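Local coordinates for type IV pilus biogenesis protein PilB (Streptococcus sanguinis, PDB 7B7P) that is a bimodular minor pilin of type IV pili with a direct role in adhesion, probably through its metal-binding von Willebrand factor A-like module, at residues D284-A289 against I377-S382; P317-S322 against R344-A349; S382-I387 against T394-A399. One frame throughout, in Å; residues are numbered along the deposited sequence.

Interaction 1: residues D284-A289 against I377-S382; sequences DGIPNA and IAYGQS
Ile286 meets the ring of Tyr379 along the ring's CD2-CE2 side, and this apolar touch is the closest of the contact. Ile286 CG2, the branch methyl, comes within 3.5 Å of Tyr379 CD2, while Ile286 CG1 lies at the ring edge, in its plane, 3.9 Å from CD2. With CG2 anti to the backbone N and CG1 beside it (chi1 -53°), both branches face that side of the ring. Next along the loop, the proline ring adds a looser touch, Pro287 CD to Tyr379 CB at 4.1 Å, and Ile377 CG2 comes within 4.5 Å of Asp284 CA.

The backbone positions Tyr379: a type I turn runs from Ile377 to Gly380, closed by Gly380 N to Ile377 O, and Tyr379 is the N-cap residue of helix 380-388. Arg344 of helix 341-358 touches both Ile286 and Tyr379. Asp284, a magnesium-binding residue, turns away from this packing, its OD2 engaged by Ser173 and Arg191.

Hydrocarbon-rich side chains, one branched at CB and one closed into a ring, thus join the loop after strand 276-283 to a helix start by shape rather than polarity, while the acidic group is directed to the metal site, the MIDAS of the VWFA-like domain.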
loop_
_atom_site.group_PDB
_atom_site.type_symbol
_atom_site.label_atom_id
_atom_site.label_comp_id
_atom_site.label_asym_id
_atom_site.label_seq_id
_atom_site.Cartn_x
_atom_site.Cartn_y
_atom_site.Cartn_z
ATOM N N ASP A 284 4.791 -11.789 16.405
ATOM C CA ASP A 284 6.069 -12.425 16.698
ATOM C C ASP A 284 5.918 -13.895 17.077
ATOM O O ASP A 284 6.848 -14.480 17.639
ATOM C CB ASP A 284 6.793 -11.672 17.820
ATOM C CG ASP A 284 6.323 -12.098 19.227
ATOM O OD1 ASP A 284 5.123 -12.411 19.384
ATOM O OD2 ASP A 284 7.148 -12.116 20.175
ATOM N N GLY A 285 4.772 -14.508 16.798
ATOM C CA GLY A 285 4.567 -15.858 17.289
ATOM C C GLY A 285 3.528 -16.613 16.489
ATOM O O GLY A 285 2.767 -16.049 15.699
ATOM N N ILE A 286 3.514 -17.914 16.710
ATOM C CA ILE A 286 2.516 -18.758 16.063
ATOM C C ILE A 286 1.132 -18.413 16.607
ATOM O O ILE A 286 0.948 -18.348 17.841
ATOM C CB ILE A 286 2.830 -20.220 16.301
ATOM C CG1 ILE A 286 4.268 -20.565 15.900
ATOM C CG2 ILE A 286 1.788 -21.086 15.586
ATOM C CD1 ILE A 286 4.696 -21.906 16.534
ATOM N N PRO A 287 0.142 -18.200 15.749
ATOM C CA PRO A 287 -1.240 -18.042 16.224
ATOM C C PRO A 287 -1.663 -19.197 17.118
ATOM O O PRO A 287 -1.503 -20.369 16.777
ATOM C CB PRO A 287 -2.052 -18.013 14.923
ATOM C CG PRO A 287 -1.101 -17.523 13.896
ATOM C CD PRO A 287 0.241 -18.107 14.282
ATOM N N ASN A 288 -2.195 -18.864 18.291
ATOM C CA ASN A 288 -2.547 -19.932 19.222
ATOM C C ASN A 288 -3.750 -19.569 20.081
ATOM O O ASN A 288 -3.894 -20.128 21.173
ATOM C CB ASN A 288 -1.349 -20.285 20.168
ATOM C CG ASN A 288 -0.926 -19.106 21.034
ATOM O OD1 ASN A 288 -1.399 -17.966 20.864
ATOM N ND2 ASN A 288 -0.066 -19.379 21.994
ATOM N N ALA A 289 -4.579 -18.616 19.654
ATOM C CA ALA A 289 -5.743 -18.222 20.431
ATOM C C ALA A 289 -6.816 -17.681 19.491
ATOM O O ALA A 289 -6.518 -17.159 18.412
ATOM C CB ALA A 289 -5.357 -17.184 21.505
ATOM N N ILE A 377 7.789 -17.390 13.399
ATOM C CA ILE A 377 7.110 -16.669 12.349
ATOM C C ILE A 377 6.827 -17.581 11.160
ATOM O O ILE A 377 6.548 -17.098 10.064
ATOM C CB ILE A 377 7.890 -15.407 11.942
ATOM C CG1 ILE A 377 9.373 -15.737 11.752
ATOM C CG2 ILE A 377 7.697 -14.319 12.997
ATOM C CD1 ILE A 377 10.026 -14.926 10.659
ATOM N N ALA A 378 6.887 -18.901 11.369
ATOM C CA ALA A 378 6.644 -19.861 10.285
ATOM C C ALA A 378 5.191 -19.886 9.784
ATOM O O ALA A 378 4.903 -20.566 8.793
ATOM C CB ALA A 378 7.055 -21.268 10.730
ATOM N N TYR A 379 4.265 -19.176 10.422
ATOM C CA TYR A 379 2.907 -19.097 9.900
ATOM C C TYR A 379 2.544 -17.670 9.528
ATOM O O TYR A 379 1.366 -17.362 9.354
ATOM C CB TYR A 379 1.917 -19.681 10.908
ATOM C CG TYR A 379 2.256 -21.105 11.184
ATOM C CD1 TYR A 379 1.895 -22.113 10.292
ATOM C CD2 TYR A 379 3.013 -21.439 12.295
ATOM C CE1 TYR A 379 2.246 -23.428 10.533
ATOM C CE2 TYR A 379 3.380 -22.726 12.546
ATOM C CZ TYR A 379 3.008 -23.723 11.671
ATOM O OH TYR A 379 3.372 -25.015 11.978
ATOM N N GLY A 380 3.548 -16.799 9.390
ATOM C CA GLY A 380 3.274 -15.431 8.988
ATOM C C GLY A 380 2.635 -15.357 7.617
ATOM O O GLY A 380 1.590 -14.724 7.441
ATOM N N GLN A 381 3.237 -16.038 6.633
ATOM C CA GLN A 381 2.669 -16.054 5.282
ATOM C C GLN A 381 1.306 -16.736 5.277
ATOM O O GLN A 381 0.378 -16.295 4.592
ATOM C CB GLN A 381 3.636 -16.759 4.310
ATOM C CG GLN A 381 3.186 -16.776 2.820
ATOM C CD GLN A 381 3.236 -15.383 2.178
ATOM O OE1 GLN A 381 4.280 -14.747 2.166
ATOM N NE2 GLN A 381 2.094 -14.898 1.679
ATOM N N SER A 382 1.173 -17.808 6.048
ATOM C CA SER A 382 -0.080 -18.541 6.120
ATOM C C SER A 382 -1.204 -17.658 6.674
ATOM O O SER A 382 -2.323 -17.631 6.137
ATOM C CB SER A 382 0.152 -19.782 6.979
ATOM O OG SER A 382 -0.841 -20.756 6.777
#

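Interaction 2: residues P317-S322 against R344-A349; sequences PIYDLS and RENSIA
Tyr319 reaches helix 341-358 with the phenol end of its ring, which meets Asn346 and Ala349 one turn apart. Among the polar approaches, Tyr319 OH stands 3.1 Å from the backbone O of Asn346 and 3.4 Å from the side-chain OD1 of the same residue. The hydroxyl also lies against carbon, with Asn346 CA 3.3 Å away. Tyrosine suits this place because it is long enough to span from the loop to the helix and ends in a group compatible with both carbonyls and methyls. With CB directed at the helix and CG anti to the carbonyl carbon (chi1 -65°), the ring extends from the loop to the helix.

Carbon contacts complete the interface. The Ala349 methyl sits 3.7 Å from Tyr319 OH and 4.2 Å from Tyr319 CE2; so small a side chain lets the ring come close to the helix backbone. Pro317, two residues before the tyrosine, places its CG 3.6 Å from Asn346 ND2, and the two side chains cross at about a right angle. The asparagine amide thus meets both the pyrrolidine ring and the phenol oxygen.

Hydrogen bonds within the loop shape its far end. Asp320 OD1 accepts from Ser322 N at 3.3 Å, an Asx turn, while OD2 forms a salt bridge with Arg331. Tyr350, the next helix residue after Ala349, meets the Tyr319 ring and bonds Asp320 O through its hydroxyl.

This surface contact, away from the metal site, lays the long loop between strands 311-314 and 332-335 on helix 341-358. Its mixed chemistry, a phenol and a proline on an amide and a methyl, is that of an interface which is neither purely apolar nor built on charge pairs.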
loop_
_atom_site.group_PDB
_atom_site.type_symbol
_atom_site.label_atom_id
_atom_site.label_comp_id
_atom_site.label_asym_id
_atom_site.label_seq_id
_atom_site.Cartn_x
_atom_site.Cartn_y
_atom_site.Cartn_z
ATOM N N PRO A 317 -15.878 -24.632 16.686
ATOM C CA PRO A 317 -15.795 -23.196 16.970
ATOM C C PRO A 317 -16.827 -22.422 16.174
ATOM O O PRO A 317 -17.046 -22.668 14.991
ATOM C CB PRO A 317 -14.374 -22.820 16.537
ATOM C CG PRO A 317 -13.666 -24.127 16.312
ATOM C CD PRO A 317 -14.718 -25.112 15.921
ATOM N N ILE A 318 -17.469 -21.477 16.827
ATOM C CA ILE A 318 -18.213 -20.450 16.135
ATOM C C ILE A 318 -17.512 -19.164 16.513
ATOM O O ILE A 318 -17.550 -18.743 17.680
ATOM C CB ILE A 318 -19.694 -20.446 16.521
ATOM C CG1 ILE A 318 -20.291 -21.826 16.216
ATOM C CG2 ILE A 318 -20.433 -19.363 15.785
ATOM C CD1 ILE A 318 -21.554 -22.117 16.940
ATOM N N TYR A 319 -16.815 -18.575 15.553
ATOM C CA TYR A 319 -15.963 -17.450 15.875
ATOM C C TYR A 319 -16.785 -16.263 16.347
ATOM O O TYR A 319 -17.909 -16.038 15.902
ATOM C CB TYR A 319 -15.095 -17.099 14.675
ATOM C CG TYR A 319 -14.161 -18.252 14.398
ATOM C CD1 TYR A 319 -13.280 -18.698 15.375
ATOM C CD2 TYR A 319 -14.195 -18.923 13.192
ATOM C CE1 TYR A 319 -12.450 -19.779 15.145
ATOM C CE2 TYR A 319 -13.362 -20.008 12.944
ATOM C CZ TYR A 319 -12.501 -20.427 13.921
ATOM O OH TYR A 319 -11.697 -21.498 13.670
ATOM N N ASP A 320 -16.217 -15.525 17.293
ATOM C CA ASP A 320 -16.754 -14.247 17.722
ATOM C C ASP A 320 -16.517 -13.192 16.656
ATOM O O ASP A 320 -15.481 -12.508 16.644
ATOM C CB ASP A 320 -16.103 -13.819 19.042
ATOM C CG ASP A 320 -16.740 -12.574 19.638
ATOM O OD1 ASP A 320 -17.725 -12.051 19.079
ATOM O OD2 ASP A 320 -16.226 -12.099 20.663
ATOM N N LEU A 321 -17.480 -13.058 15.761
ATOM C CA LEU A 321 -17.494 -12.050 14.715
ATOM C C LEU A 321 -18.390 -10.860 15.047
ATOM O O LEU A 321 -18.838 -10.164 14.136
ATOM C CB LEU A 321 -17.957 -12.686 13.415
ATOM C CG LEU A 321 -17.140 -13.913 13.067
ATOM C CD1 LEU A 321 -17.682 -14.493 11.754
ATOM C CD2 LEU A 321 -15.657 -13.495 12.947
ATOM N N SER A 322 -18.692 -10.626 16.316
ATOM C CA SER A 322 -19.628 -9.556 16.622
ATOM C C SER A 322 -18.965 -8.182 16.444
ATOM O O SER A 322 -17.776 -8.012 16.718
ATOM C CB SER A 322 -20.152 -9.680 18.055
ATOM O OG SER A 322 -20.751 -8.446 18.447
ATOM N N ARG A 344 -4.015 -24.145 16.214
ATOM C CA ARG A 344 -3.322 -23.223 15.330
ATOM C C ARG A 344 -4.195 -22.928 14.123
ATOM O O ARG A 344 -4.446 -21.762 13.792
ATOM C CB ARG A 344 -1.959 -23.804 14.922
ATOM C CG ARG A 344 -1.161 -22.921 13.949
ATOM C CD ARG A 344 0.159 -23.557 13.491
ATOM N NE ARG A 344 -0.029 -24.773 12.703
ATOM C CZ ARG A 344 0.138 -26.001 13.184
ATOM N NH1 ARG A 344 0.486 -26.182 14.458
ATOM N NH2 ARG A 344 -0.052 -27.049 12.405
ATOM N N GLU A 345 -4.711 -23.984 13.497
ATOM C CA GLU A 345 -5.657 -23.844 12.402
ATOM C C GLU A 345 -6.855 -22.965 12.786
ATOM O O GLU A 345 -7.246 -22.084 12.014
ATOM C CB GLU A 345 -6.107 -25.240 11.941
ATOM C CG GLU A 345 -7.294 -25.226 10.980
ATOM C CD GLU A 345 -7.055 -24.354 9.729
ATOM O OE1 GLU A 345 -5.886 -24.237 9.278
ATOM O OE2 GLU A 345 -8.042 -23.789 9.197
ATOM N N ASN A 346 -7.433 -23.165 13.979
ATOM C CA ASN A 346 -8.597 -22.356 14.368
ATOM C C ASN A 346 -8.223 -20.891 14.588
ATOM O O ASN A 346 -9.034 -19.987 14.336
ATOM C CB ASN A 346 -9.256 -22.914 15.646
ATOM C CG ASN A 346 -10.000 -24.234 15.409
ATOM O OD1 ASN A 346 -10.413 -24.529 14.297
ATOM N ND2 ASN A 346 -10.171 -25.019 16.456
ATOM N N SER A 347 -7.014 -20.640 15.086
ATOM C CA SER A 347 -6.560 -19.270 15.297
ATOM C C SER A 347 -6.350 -18.542 13.975
ATOM O O SER A 347 -6.640 -17.343 13.860
ATOM C CB SER A 347 -5.280 -19.287 16.129
ATOM O OG SER A 347 -4.882 -17.965 16.419
ATOM N N ILE A 348 -5.818 -19.242 12.978
ATOM C CA ILE A 348 -5.604 -18.632 11.678
ATOM C C ILE A 348 -6.937 -18.425 10.969
ATOM O O ILE A 348 -7.152 -17.404 10.309
ATOM C CB ILE A 348 -4.631 -19.502 10.856
ATOM C CG1 ILE A 348 -3.214 -19.384 11.435
ATOM C CG2 ILE A 348 -4.632 -19.109 9.380
ATOM C CD1 ILE A 348 -2.202 -20.338 10.823
ATOM N N ALA A 349 -7.853 -19.391 11.091
ATOM C CA ALA A 349 -9.153 -19.276 10.435
ATOM C C ALA A 349 -9.980 -18.147 11.029
ATOM O O ALA A 349 -10.746 -17.496 10.308
ATOM C CB ALA A 349 -9.931 -20.596 10.533
#

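Interaction 3: residues S382-I387 against T394-A399; sequences SLTDRI and TKYVSA
Thr384 packs between helix 380-388 and the start of strand 393-399, and each atom of its side chain has a neighbour there. CB, directed at the strand, lies 3.8 Å from Tyr396 CB. From it the branches diverge: OG1 stands beside the backbone N (chi1 -55°) and CG2 is anti to that N. The methyl goes to Thr394: Thr384 CG2 is 3.6 Å from both Thr394 CB and Thr394 OG1, and it also lies 3.9 Å from Lys395 N. The hydroxyl goes the other way, and OG1 lies 3.4 Å from Tyr396 CB and 3.5 Å from Tyr396 CD1; the two side chains cross at about a right angle. The polar need of that oxygen is met within its own helix, by a hydrogen bond with Gly380 O one turn earlier.

One turn further on, Ile387 adds a methyl-to-methyl touch, its CG2 4.3 Å from Thr394 CG2. Tyr396 turns its ring end away from the helix segment, toward Ile377. Val367 of the neighbouring parallel strand 364-370 touches both Thr384 and Tyr396.

The axes of the two segments run nearly antiparallel (171°), with a closest approach of 7.9 Å, as expected for the helix and second strand of a beta-alpha-beta crossover in the Rossmann-like von Willebrand factor A fold. Threonine suits so close a spacing: it is compact, one branch serves as a hydrocarbon, and its hydroxyl can return to the helix backbone. The strand is thereby met by carbon and by an oxygen already bonded, and the two elements are joined by van der Waals packing.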
loop_
_atom_site.group_PDB
_atom_site.type_symbol
_atom_site.label_atom_id
_atom_site.label_comp_id
_atom_site.label_asym_id
_atom_site.label_seq_id
_atom_site.Cartn_x
_atom_site.Cartn_y
_atom_site.Cartn_z
ATOM N N SER A 382 1.173 -17.808 6.048
ATOM C CA SER A 382 -0.080 -18.541 6.120
ATOM C C SER A 382 -1.204 -17.658 6.674
ATOM O O SER A 382 -2.323 -17.631 6.137
ATOM C CB SER A 382 0.152 -19.782 6.979
ATOM O OG SER A 382 -0.841 -20.756 6.777
ATOM N N LEU A 383 -0.908 -16.913 7.744
ATOM C CA LEU A 383 -1.868 -15.974 8.316
ATOM C C LEU A 383 -2.294 -14.916 7.297
ATOM O O LEU A 383 -3.490 -14.639 7.126
ATOM C CB LEU A 383 -1.255 -15.318 9.550
ATOM C CG LEU A 383 -2.107 -14.243 10.206
ATOM C CD1 LEU A 383 -3.325 -14.967 10.759
ATOM C CD2 LEU A 383 -1.309 -13.489 11.332
ATOM N N THR A 384 -1.315 -14.313 6.621
ATOM C CA THR A 384 -1.568 -13.300 5.603
ATOM C C THR A 384 -2.475 -13.839 4.499
ATOM O O THR A 384 -3.460 -13.191 4.111
ATOM C CB THR A 384 -0.228 -12.829 5.025
ATOM O OG1 THR A 384 0.616 -12.373 6.096
ATOM C CG2 THR A 384 -0.419 -11.724 3.997
ATOM N N ASP A 385 -2.162 -15.037 3.997
ATOM C CA ASP A 385 -2.951 -15.630 2.924
ATOM C C ASP A 385 -4.397 -15.848 3.356
ATOM O O ASP A 385 -5.322 -15.621 2.570
ATOM C CB ASP A 385 -2.331 -16.957 2.488
ATOM C CG ASP A 385 -0.971 -16.792 1.824
ATOM O OD1 ASP A 385 -0.575 -15.644 1.487
ATOM O OD2 ASP A 385 -0.301 -17.836 1.613
ATOM N N ARG A 386 -4.612 -16.306 4.597
ATOM C CA ARG A 386 -5.978 -16.453 5.092
ATOM C C ARG A 386 -6.675 -15.098 5.192
ATOM O O ARG A 386 -7.833 -14.958 4.786
ATOM C CB ARG A 386 -5.996 -17.168 6.446
ATOM C CG ARG A 386 -7.297 -17.885 6.718
ATOM C CD ARG A 386 -7.458 -19.071 5.783
ATOM N NE ARG A 386 -6.418 -20.048 6.086
ATOM C CZ ARG A 386 -6.605 -21.082 6.896
ATOM N NH1 ARG A 386 -7.808 -21.279 7.446
ATOM N NH2 ARG A 386 -5.600 -21.910 7.152
ATOM N N ILE A 387 -5.983 -14.083 5.719
ATOM C CA ILE A 387 -6.557 -12.736 5.741
ATOM C C ILE A 387 -6.930 -12.293 4.322
ATOM O O ILE A 387 -7.918 -11.574 4.126
ATOM C CB ILE A 387 -5.572 -11.751 6.423
ATOM C CG1 ILE A 387 -5.393 -12.075 7.922
ATOM C CG2 ILE A 387 -6.013 -10.279 6.239
ATOM C CD1 ILE A 387 -4.362 -11.145 8.618
ATOM N N THR A 394 -3.007 -8.208 0.159
ATOM C CA THR A 394 -2.228 -8.534 1.343
ATOM C C THR A 394 -0.767 -8.700 0.963
ATOM O O THR A 394 -0.436 -9.017 -0.178
ATOM C CB THR A 394 -2.696 -9.816 2.025
ATOM O OG1 THR A 394 -2.449 -10.929 1.156
ATOM C CG2 THR A 394 -4.179 -9.740 2.388
ATOM N N LYS A 395 0.102 -8.500 1.944
ATOM C CA LYS A 395 1.536 -8.619 1.726
ATOM C C LYS A 395 2.189 -9.042 3.030
ATOM O O LYS A 395 2.070 -8.344 4.045
ATOM C CB LYS A 395 2.113 -7.293 1.226
ATOM C CG LYS A 395 3.597 -7.314 0.912
ATOM C CD LYS A 395 4.129 -5.871 0.925
ATOM C CE LYS A 395 5.655 -5.783 0.976
ATOM N NZ LYS A 395 6.280 -6.686 -0.021
ATOM N N TYR A 396 2.899 -10.164 2.994
ATOM C CA TYR A 396 3.660 -10.639 4.137
ATOM C C TYR A 396 5.144 -10.315 3.988
ATOM O O TYR A 396 5.724 -10.492 2.916
ATOM C CB TYR A 396 3.476 -12.143 4.321
ATOM C CG TYR A 396 4.335 -12.642 5.441
ATOM C CD1 TYR A 396 4.101 -12.224 6.754
ATOM C CD2 TYR A 396 5.434 -13.473 5.194
ATOM C CE1 TYR A 396 4.915 -12.649 7.799
ATOM C CE2 TYR A 396 6.239 -13.913 6.235
ATOM C CZ TYR A 396 5.969 -13.496 7.537
ATOM O OH TYR A 396 6.767 -13.905 8.575
ATOM N N VAL A 397 5.760 -9.872 5.082
ATOM C CA VAL A 397 7.189 -9.609 5.155
ATOM C C VAL A 397 7.689 -10.097 6.507
ATOM O O VAL A 397 7.050 -9.846 7.534
ATOM C CB VAL A 397 7.507 -8.103 4.973
ATOM C CG1 VAL A 397 8.973 -7.819 5.276
ATOM C CG2 VAL A 397 7.177 -7.645 3.561
ATOM N N SER A 398 8.838 -10.783 6.521
ATOM C CA SER A 398 9.498 -11.136 7.774
ATOM C C SER A 398 10.646 -10.177 8.044
ATOM O O SER A 398 11.405 -9.831 7.136
ATOM C CB SER A 398 10.010 -12.573 7.776
ATOM O OG SER A 398 10.682 -12.867 6.581
ATOM N N ALA A 399 10.737 -9.723 9.288
ATOM C CA ALA A 399 11.788 -8.831 9.756
ATOM C C ALA A 399 12.472 -9.559 10.898
ATOM O O ALA A 399 11.919 -9.647 12.001
ATOM C CB ALA A 399 11.225 -7.480 10.215
#

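How the interactions relate
Interactions 1 and 3 adjoin and share Ser382, so helix 380-388 is held at its start by the loop of the metal site and along its length by strand 393-399; both are partly buried and mainly carbon packing. Interaction 2 is a surface contact of more mixed polarity, nested in the chain between the segments of interaction 1. Helix 341-358 ties it to both others: Ser347 OG probably hydrogen-bonds to Ala289 O, and Glu345 forms a salt bridge with Arg386. Only interaction 1 contains a magnesium ligand, whereas interaction 3 belongs to the central beta-alpha-beta framework and interaction 2 fastens a peripheral loop.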